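Local coordinates for hypothetical protein TM0894 (Thermotoga maritima, PDB 1ZTC) that probably acts as a metal-dependent hydrolase of the metallo-beta-lactamase superfamily, possibly an endoribonuclease, and holds two nickel ions in the crystal, at residues I17-G22 / A32-V37; D72-V77 / E94-Y99; T172-P177 / F209-P214. All coordinates share one frame; numbering follows the deposited sequence.

The three contacts follow one another along the chain, each closing before the next opens. Contacts 1 and 2 reach the same mixed six-stranded sheet, contact 1 through strands 13-19 and 37-42 and contact 2 through strands 76-78 and 97-101; their centres lie about 19 Å apart. Contact 3 joins two loops that leave the second sheet, after strands 169-171 and 206-208. Its centre is about 9 Å from that of contact 1, and the two touch, Phe209 and Pro210 meeting Thr36. Contact 2, about 23 Å from contact 3 between centres, lies across the chain's centre from it. Contact 3 supplies metal ligands, contact 1 adjoins it, and contact 2 lies in the sheet away from the metals.

Contact 1: I17-G22 / A32-V37; sequences ILVTGG and AHFSTV
Segments 17-22 and 32-37 run antiparallel, Val19 pairing with Val37 and Gly22 with Phe34, and between these two bridges the chains are held by a side chain. At the strand end Val37 O takes the N-H of Leu18 at 2.8 Å and, weakly, that of Val19, so two residues face one: a classic beta bulge. Val37 N returns a bond to Val19 O at 2.9 Å.

Thr36 then steps in for the backbone. Placed anti to its own carbonyl carbon (chi1 -64°), Thr36 OG1 accepts the N-H of Gly21, with Gly21 N at 2.9 Å, and it is also hydrogen-bonded to Phe209 O; its methyl CG2 lies against Val19 O, with Ile17 CG2 farther off at 4.0 Å. Beyond it, Gly22 N reaches Phe34 O at 2.9 Å, with a weak return bond from Phe34 N to Gly22 O.

The Phe34 ring folds back over this glycine backbone. Its chi1 of 65° sets CG between the backbone N and the carbonyl carbon, and one ring face comes to lie against the peptide, Gly22 N standing 3.4 Å above the ring plane over its centre. Gly22 CA adds a CH-pi contact over the same ring, 4.0 Å from the centroid of Phe34. At the ring's edge Val19 CG1 meets Phe34 CD2, while Val19 CB packs on Val37 CG2 at 3.9 Å. Leu18 and Val19 also touch helix 57-67, and Phe34 packs on Leu30 of the second subunit.

Gly22 O accepts a hydrogen bond from ND1 of the nickel ligand His211, so this bulged antiparallel junction probably helps to orient a metal ligand of the metallo-beta-lactamase fold.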
loop_
_atom_site.group_PDB
_atom_site.type_symbol
_atom_site.label_atom_id
_atom_site.label_comp_id
_atom_site.label_asym_id
_atom_site.label_seq_id
_atom_site.Cartn_x
_atom_site.Cartn_y
_atom_site.Cartn_z
ATOM N N ILE A 17 6.184 15.424 -15.553
ATOM C CA ILE A 17 6.288 14.322 -14.619
ATOM C C ILE A 17 4.962 13.561 -14.652
ATOM O O ILE A 17 3.947 14.047 -14.170
ATOM C CB ILE A 17 6.657 14.802 -13.205
ATOM C CG1 ILE A 17 8.047 15.470 -13.238
ATOM C CG2 ILE A 17 6.718 13.617 -12.236
ATOM C CD1 ILE A 17 8.382 16.288 -12.007
ATOM N N LEU A 18 4.965 12.375 -15.252
ATOM C CA LEU A 18 3.745 11.613 -15.422
ATOM C C LEU A 18 3.287 10.954 -14.124
ATOM O O LEU A 18 2.084 10.816 -13.857
ATOM C CB LEU A 18 3.951 10.541 -16.484
ATOM C CG LEU A 18 4.401 11.018 -17.854
ATOM C CD1 LEU A 18 4.283 9.880 -18.835
ATOM C CD2 LEU A 18 3.593 12.245 -18.329
ATOM N N VAL A 19 4.257 10.539 -13.336
ATOM C CA VAL A 19 4.052 9.868 -12.064
ATOM C C VAL A 19 5.137 10.343 -11.100
ATOM O O VAL A 19 6.306 10.326 -11.445
ATOM C CB VAL A 19 4.252 8.338 -12.251
ATOM C CG1 VAL A 19 4.302 7.588 -10.930
ATOM C CG2 VAL A 19 3.215 7.759 -13.232
ATOM N N THR A 20 4.757 10.730 -9.892
ATOM C CA THR A 20 5.730 10.832 -8.800
ATOM C C THR A 20 5.714 9.520 -8.031
ATOM O O THR A 20 4.663 9.004 -7.629
ATOM C CB THR A 20 5.526 12.035 -7.834
ATOM O OG1 THR A 20 4.283 11.904 -7.186
ATOM C CG2 THR A 20 5.558 13.341 -8.587
ATOM N N GLY A 21 6.902 8.964 -7.850
ATOM C CA GLY A 21 7.053 7.615 -7.335
ATOM C C GLY A 21 6.845 7.497 -5.856
ATOM O O GLY A 21 6.733 8.492 -5.142
ATOM N N GLY A 22 6.829 6.255 -5.387
ATOM C CA GLY A 22 6.629 5.968 -3.987
ATOM C C GLY A 22 7.074 4.577 -3.645
ATOM O O GLY A 22 7.787 3.923 -4.410
ATOM N N ALA A 32 5.468 -3.442 -4.120
ATOM C CA ALA A 32 4.871 -2.641 -5.157
ATOM C C ALA A 32 5.529 -1.263 -5.242
ATOM O O ALA A 32 4.864 -0.278 -5.566
ATOM C CB ALA A 32 3.347 -2.535 -4.901
ATOM N N HIS A 33 6.840 -1.209 -5.014
ATOM C CA HIS A 33 7.591 -0.003 -5.263
ATOM C C HIS A 33 7.354 0.462 -6.694
ATOM O O HIS A 33 7.186 -0.353 -7.579
ATOM C CB HIS A 33 9.077 -0.239 -5.093
ATOM C CG HIS A 33 9.493 -0.547 -3.696
ATOM N ND1 HIS A 33 9.074 0.194 -2.612
ATOM C CD2 HIS A 33 10.290 -1.531 -3.203
ATOM C CE1 HIS A 33 9.628 -0.294 -1.515
ATOM N NE2 HIS A 33 10.365 -1.346 -1.844
ATOM N N PHE A 34 7.332 1.778 -6.898
ATOM C CA PHE A 34 7.075 2.327 -8.189
ATOM C C PHE A 34 7.849 3.646 -8.327
ATOM O O PHE A 34 7.789 4.536 -7.457
ATOM C CB PHE A 34 5.580 2.472 -8.459
ATOM C CG PHE A 34 4.880 3.447 -7.577
ATOM C CD1 PHE A 34 4.571 3.121 -6.272
ATOM C CD2 PHE A 34 4.536 4.720 -8.046
ATOM C CE1 PHE A 34 3.901 4.033 -5.431
ATOM C CE2 PHE A 34 3.876 5.607 -7.218
ATOM C CZ PHE A 34 3.573 5.267 -5.908
ATOM N N SER A 35 8.578 3.763 -9.430
ATOM C CA SER A 35 9.367 4.955 -9.647
ATOM C C SER A 35 8.543 6.092 -10.249
ATOM O O SER A 35 7.510 5.901 -10.893
ATOM C CB SER A 35 10.614 4.671 -10.516
ATOM O OG SER A 35 10.297 4.535 -11.888
ATOM N N THR A 36 9.052 7.288 -10.011
ATOM C CA THR A 36 8.735 8.454 -10.805
ATOM C C THR A 36 8.938 8.140 -12.288
ATOM O O THR A 36 9.874 7.414 -12.668
ATOM C CB THR A 36 9.661 9.578 -10.374
ATOM O OG1 THR A 36 9.361 9.897 -9.011
ATOM C CG2 THR A 36 9.484 10.830 -11.256
ATOM N N VAL A 37 8.055 8.685 -13.116
ATOM C CA VAL A 37 8.131 8.549 -14.571
ATOM C C VAL A 37 8.158 9.963 -15.181
ATOM O O VAL A 37 7.274 10.781 -14.964
ATOM C CB VAL A 37 6.942 7.784 -15.176
ATOM C CG1 VAL A 37 7.078 7.663 -16.724
ATOM C CG2 VAL A 37 6.821 6.429 -14.544
#

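Contact 2: D72-V77 / E94-Y99; sequences DDITDV and ENATFY
A beta-alpha-beta unit, strand 76-78, helix 84-87 and strand 97-101, brings these segments together as parallel neighbours in the six-stranded sheet of the metallo-beta-lactamase fold. The backbone bonds alternate along the pair: Thr97 N to Thr75 O, Val77 N to Thr97 O at 2.8 Å, and Tyr99 N to Val77 O.

On the sheet face bearing them, Val77 and Phe98 run alongside each other in the same direction, with Val77 CB 3.6 Å from Phe98 CD1. Ala96 CB sits over one face of the Phe98 ring, offset toward its rim, and also meets Val77 CG2 at 3.8 Å. Trp127 stacks with the same ring.

Before the strands, Asn95 ND2 donates to Asp72 O at 2.9 Å, almost straight (175°) and along a lone pair in the carbonyl plane. Water bridges Asp72 OD1 to Glu94 N; both acidic side chains also form salt bridges with the second subunit, to its Arg118 and Lys122 respectively.

Asp76 OD1, salt-bridged to Arg45, is met on its anti side by Tyr99 OH at 2.5 Å, with the carboxylate and ring planes 42° apart.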
loop_
_atom_site.group_PDB
_atom_site.type_symbol
_atom_site.label_atom_id
_atom_site.label_comp_id
_atom_site.label_asym_id
_atom_site.label_seq_id
_atom_site.Cartn_x
_atom_site.Cartn_y
_atom_site.Cartn_z
ATOM N N ASP A 72 3.138 3.382 -28.483
ATOM C CA ASP A 72 3.810 3.239 -29.780
ATOM C C ASP A 72 4.526 4.490 -30.252
ATOM O O ASP A 72 5.345 4.425 -31.164
ATOM C CB ASP A 72 2.818 2.838 -30.879
ATOM C CG ASP A 72 2.135 1.514 -30.596
ATOM O OD1 ASP A 72 2.702 0.684 -29.860
ATOM O OD2 ASP A 72 1.015 1.311 -31.096
ATOM N N ASP A 73 4.201 5.631 -29.644
ATOM C CA ASP A 73 4.805 6.912 -30.031
ATOM C C ASP A 73 6.068 7.211 -29.256
ATOM O O ASP A 73 6.764 8.167 -29.559
ATOM C CB ASP A 73 3.815 8.062 -29.827
ATOM C CG ASP A 73 2.527 7.904 -30.661
ATOM O OD1 ASP A 73 2.590 7.593 -31.878
ATOM O OD2 ASP A 73 1.449 8.110 -30.082
ATOM N N ILE A 74 6.375 6.411 -28.247
ATOM C CA ILE A 74 7.586 6.632 -27.476
ATOM C C ILE A 74 8.785 6.143 -28.286
ATOM O O ILE A 74 8.831 4.989 -28.669
ATOM C CB ILE A 74 7.515 5.892 -26.124
ATOM C CG1 ILE A 74 6.308 6.401 -25.303
ATOM C CG2 ILE A 74 8.822 6.020 -25.366
ATOM C CD1 ILE A 74 6.222 7.917 -25.128
ATOM N N THR A 75 9.742 7.046 -28.496
ATOM C CA THR A 75 10.925 6.835 -29.321
ATOM C C THR A 75 12.174 6.460 -28.513
ATOM O O THR A 75 13.063 5.820 -29.026
ATOM C CB THR A 75 11.241 8.132 -30.124
ATOM O OG1 THR A 75 11.440 9.237 -29.213
ATOM C CG2 THR A 75 10.092 8.455 -31.066
ATOM N N ASP A 76 12.254 6.905 -27.262
ATOM C CA ASP A 76 13.463 6.726 -26.465
ATOM C C ASP A 76 13.097 6.487 -25.014
ATOM O O ASP A 76 12.229 7.174 -24.464
ATOM C CB ASP A 76 14.377 7.958 -26.547
ATOM C CG ASP A 76 14.766 8.323 -27.977
ATOM O OD1 ASP A 76 15.817 7.842 -28.457
ATOM O OD2 ASP A 76 14.018 9.077 -28.625
ATOM N N VAL A 77 13.771 5.524 -24.392
ATOM C CA VAL A 77 13.558 5.231 -22.979
ATOM C C VAL A 77 14.904 5.058 -22.305
ATOM O O VAL A 77 15.718 4.233 -22.742
ATOM C CB VAL A 77 12.703 3.952 -22.766
ATOM C CG1 VAL A 77 12.578 3.616 -21.279
ATOM C CG2 VAL A 77 11.331 4.144 -23.376
ATOM N N GLU A 94 7.338 -0.673 -27.752
ATOM C CA GLU A 94 7.883 -1.586 -28.755
ATOM C C GLU A 94 8.742 -0.883 -29.792
ATOM O O GLU A 94 9.484 -1.540 -30.531
ATOM C CB GLU A 94 6.761 -2.274 -29.569
ATOM C CG GLU A 94 5.446 -2.647 -28.843
ATOM C CD GLU A 94 5.395 -4.072 -28.324
ATOM O OE1 GLU A 94 6.154 -4.937 -28.821
ATOM O OE2 GLU A 94 4.567 -4.322 -27.417
ATOM N N ASN A 95 8.588 0.433 -29.898
ATOM C CA ASN A 95 9.274 1.224 -30.936
ATOM C C ASN A 95 10.423 2.080 -30.401
ATOM O O ASN A 95 11.027 2.848 -31.138
ATOM C CB ASN A 95 8.275 2.159 -31.627
ATOM C CG ASN A 95 7.228 1.416 -32.433
ATOM O OD1 ASN A 95 7.501 0.360 -33.001
ATOM N ND2 ASN A 95 6.021 1.989 -32.511
ATOM N N ALA A 96 10.734 1.937 -29.128
ATOM C CA ALA A 96 11.712 2.767 -28.473
ATOM C C ALA A 96 13.115 2.194 -28.568
ATOM O O ALA A 96 13.322 0.984 -28.685
ATOM C CB ALA A 96 11.337 2.944 -27.016
ATOM N N THR A 97 14.079 3.103 -28.551
ATOM C CA THR A 97 15.458 2.758 -28.276
ATOM C C THR A 97 15.638 2.902 -26.777
ATOM O O THR A 97 15.189 3.890 -26.185
ATOM C CB THR A 97 16.400 3.689 -29.021
ATOM O OG1 THR A 97 16.077 3.618 -30.414
ATOM C CG2 THR A 97 17.870 3.295 -28.786
ATOM N N PHE A 98 16.295 1.910 -26.181
ATOM C CA PHE A 98 16.551 1.870 -24.762
ATOM C C PHE A 98 17.972 2.245 -24.444
ATOM O O PHE A 98 18.880 1.823 -25.143
ATOM C CB PHE A 98 16.231 0.470 -24.224
ATOM C CG PHE A 98 14.789 0.116 -24.368
ATOM C CD1 PHE A 98 13.867 0.584 -23.448
ATOM C CD2 PHE A 98 14.341 -0.630 -25.455
ATOM C CE1 PHE A 98 12.518 0.310 -23.579
ATOM C CE2 PHE A 98 12.982 -0.909 -25.598
ATOM C CZ PHE A 98 12.073 -0.431 -24.650
ATOM N N TYR A 99 18.167 3.033 -23.375
ATOM C CA TYR A 99 19.510 3.520 -22.996
ATOM C C TYR A 99 19.780 3.126 -21.567
ATOM O O TYR A 99 18.962 3.392 -20.679
ATOM C CB TYR A 99 19.624 5.047 -23.102
ATOM C CG TYR A 99 19.306 5.635 -24.455
ATOM C CD1 TYR A 99 18.010 5.619 -24.938
ATOM C CD2 TYR A 99 20.286 6.261 -25.224
ATOM C CE1 TYR A 99 17.685 6.166 -26.144
ATOM C CE2 TYR A 99 19.972 6.809 -26.473
ATOM C CZ TYR A 99 18.656 6.752 -26.916
ATOM O OH TYR A 99 18.275 7.279 -28.122
HETATM O O HOH W 1 4.617 0.604 -28.062
HETATM O O HOH W 2 7.327 2.639 -28.289
HETATM O O HOH W 3 13.546 5.105 -31.480
#

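Contact 3: T172-P177 / F209-P214; sequences TGDITP and FPHDAP. With NI (nickel (II) ion), chain E; NI (nickel (II) ion), chain F.
One carboxylate oxygen, OD2 of Asp174, bridges two nickel ions, and the opposite loop supplies a further ligand to one of them: Asp174 OD2 and His211 NE2 each lie 2.2 Å from the same nickel. Water 5 also spans the pair. His81, His83 and His152 bind the second nickel together with Asp174, while His86 NE2 binds the same nickel as His211, and Asp85 belongs to that site.

The other carboxylate oxygen, Asp174 OD1, lies in the plane of the His211 imidazole at its edge, 3.1 Å from CD2, and rests on Pro210 CG; OD1 stays 2.8 Å from the nickel that His211 binds. The loops share one hydrogen bond, His211 N to Pro177 O at 2.9 Å, which anchors the backbone of the metal ligand. ND1 of the ring is engaged by contact 1.

Pro210 fits into the 172-177 loop, its CD 3.2 Å from Gly173 O. Thr172 OG1, placed between its backbone N and carbonyl carbon (chi1 65°), donates to Gly173 O on a lone pair; the Thr172 side chain runs nearly perpendicular to Pro210, its OG1 3.6 Å from Pro210 CD. Phe209 presents its ring edge to Thr176 OG1, with CD1 3.6 Å from that oxygen.

Both loops leave neighbouring parallel strands, 169-171 and 206-208; helix 179-187 packs on Thr176 and Phe209, and helix 192-201 on Ile175 and Thr176.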
loop_
_atom_site.group_PDB
_atom_site.type_symbol
_atom_site.label_atom_id
_atom_site.label_comp_id
_atom_site.label_asym_id
_atom_site.label_seq_id
_atom_site.Cartn_x
_atom_site.Cartn_y
_atom_site.Cartn_z
ATOM N N THR A 172 17.614 12.280 -10.228
ATOM C CA THR A 172 18.673 11.752 -9.356
ATOM C C THR A 172 18.837 10.267 -9.468
ATOM O O THR A 172 19.976 9.753 -9.426
ATOM C CB THR A 172 18.415 12.095 -7.873
ATOM O OG1 THR A 172 17.226 11.447 -7.399
ATOM C CG2 THR A 172 18.286 13.588 -7.691
ATOM N N GLY A 173 17.695 9.583 -9.632
ATOM C CA GLY A 173 17.643 8.156 -9.441
ATOM C C GLY A 173 17.805 7.842 -7.963
ATOM O O GLY A 173 17.664 8.720 -7.078
ATOM N N ASP A 174 18.093 6.574 -7.701
ATOM C CA ASP A 174 18.037 6.027 -6.358
ATOM C C ASP A 174 19.226 6.322 -5.474
ATOM O O ASP A 174 19.291 5.816 -4.361
ATOM C CB ASP A 174 17.823 4.531 -6.447
ATOM C CG ASP A 174 16.350 4.159 -6.465
ATOM O OD1 ASP A 174 15.482 4.970 -6.149
ATOM O OD2 ASP A 174 16.062 3.016 -6.737
ATOM N N ILE A 175 20.167 7.135 -5.947
ATOM C CA ILE A 175 21.191 7.634 -5.048
ATOM C C ILE A 175 20.564 8.556 -3.975
ATOM O O ILE A 175 21.136 8.716 -2.911
ATOM C CB ILE A 175 22.325 8.365 -5.801
ATOM C CG1 ILE A 175 21.768 9.567 -6.558
ATOM C CG2 ILE A 175 23.045 7.385 -6.733
ATOM C CD1 ILE A 175 22.827 10.421 -7.216
ATOM N N THR A 176 19.434 9.198 -4.295
ATOM C CA THR A 176 18.643 9.966 -3.336
ATOM C C THR A 176 17.165 9.621 -3.608
ATOM O O THR A 176 16.507 10.250 -4.423
ATOM C CB THR A 176 18.797 11.490 -3.505
ATOM O OG1 THR A 176 18.578 11.832 -4.879
ATOM C CG2 THR A 176 20.148 11.980 -3.045
ATOM N N PRO A 177 16.665 8.581 -2.962
ATOM C CA PRO A 177 15.330 8.078 -3.335
ATOM C C PRO A 177 14.173 9.024 -3.033
ATOM O O PRO A 177 13.150 9.000 -3.740
ATOM C CB PRO A 177 15.219 6.754 -2.567
ATOM C CG PRO A 177 16.251 6.777 -1.574
ATOM C CD PRO A 177 17.344 7.715 -1.995
ATOM N N PHE A 209 13.240 13.174 -7.642
ATOM C CA PHE A 209 13.544 11.930 -6.942
ATOM C C PHE A 209 12.693 10.785 -7.517
ATOM O O PHE A 209 11.647 11.013 -8.121
ATOM C CB PHE A 209 13.249 12.058 -5.450
ATOM C CG PHE A 209 13.894 13.242 -4.795
ATOM C CD1 PHE A 209 15.272 13.305 -4.638
ATOM C CD2 PHE A 209 13.126 14.277 -4.310
ATOM C CE1 PHE A 209 15.860 14.407 -4.035
ATOM C CE2 PHE A 209 13.708 15.357 -3.693
ATOM C CZ PHE A 209 15.069 15.424 -3.565
ATOM N N PRO A 210 13.181 9.553 -7.397
ATOM C CA PRO A 210 12.432 8.409 -7.949
ATOM C C PRO A 210 11.274 7.912 -7.096
ATOM O O PRO A 210 10.449 7.148 -7.601
ATOM C CB PRO A 210 13.516 7.334 -8.061
ATOM C CG PRO A 210 14.471 7.683 -6.911
ATOM C CD PRO A 210 14.518 9.148 -6.905
ATOM N N HIS A 211 11.241 8.277 -5.815
ATOM C CA HIS A 211 10.208 7.785 -4.877
ATOM C C HIS A 211 9.687 8.868 -3.978
ATOM O O HIS A 211 9.374 8.613 -2.810
ATOM C CB HIS A 211 10.764 6.608 -4.041
ATOM C CG HIS A 211 11.213 5.490 -4.902
ATOM N ND1 HIS A 211 10.317 4.695 -5.590
ATOM C CD2 HIS A 211 12.454 5.099 -5.291
ATOM C CE1 HIS A 211 10.992 3.843 -6.352
ATOM N NE2 HIS A 211 12.282 4.090 -6.209
ATOM N N ASP A 212 9.576 10.075 -4.532
ATOM C CA ASP A 212 8.983 11.182 -3.811
ATOM C C ASP A 212 8.604 12.258 -4.813
ATOM O O ASP A 212 8.959 12.159 -5.975
ATOM C CB ASP A 212 9.972 11.722 -2.774
ATOM C CG ASP A 212 9.291 12.427 -1.621
ATOM O OD1 ASP A 212 8.056 12.718 -1.689
ATOM O OD2 ASP A 212 9.995 12.653 -0.626
ATOM N N ALA A 213 7.849 13.251 -4.354
ATOM C CA ALA A 213 7.560 14.440 -5.122
ATOM C C ALA A 213 8.869 15.248 -5.285
ATOM O O ALA A 213 9.736 15.201 -4.419
ATOM C CB ALA A 213 6.492 15.277 -4.410
ATOM N N PRO A 214 9.005 15.988 -6.388
ATOM C CA PRO A 214 10.269 16.722 -6.621
ATOM C C PRO A 214 10.420 17.921 -5.729
ATOM O O PRO A 214 9.471 18.353 -5.111
ATOM C CB PRO A 214 10.176 17.148 -8.086
ATOM C CG PRO A 214 8.710 17.206 -8.370
ATOM C CD PRO A 214 8.031 16.197 -7.475
HETATM NI NI NI E . 13.896 2.717 -6.842
HETATM NI NI NI F . 16.925 0.865 -7.100
HETATM O O HOH W 4 13.714 1.112 -4.820
HETATM O O HOH W 5 14.787 0.433 -7.289
HETATM O O HOH W 6 16.025 0.275 -4.923
#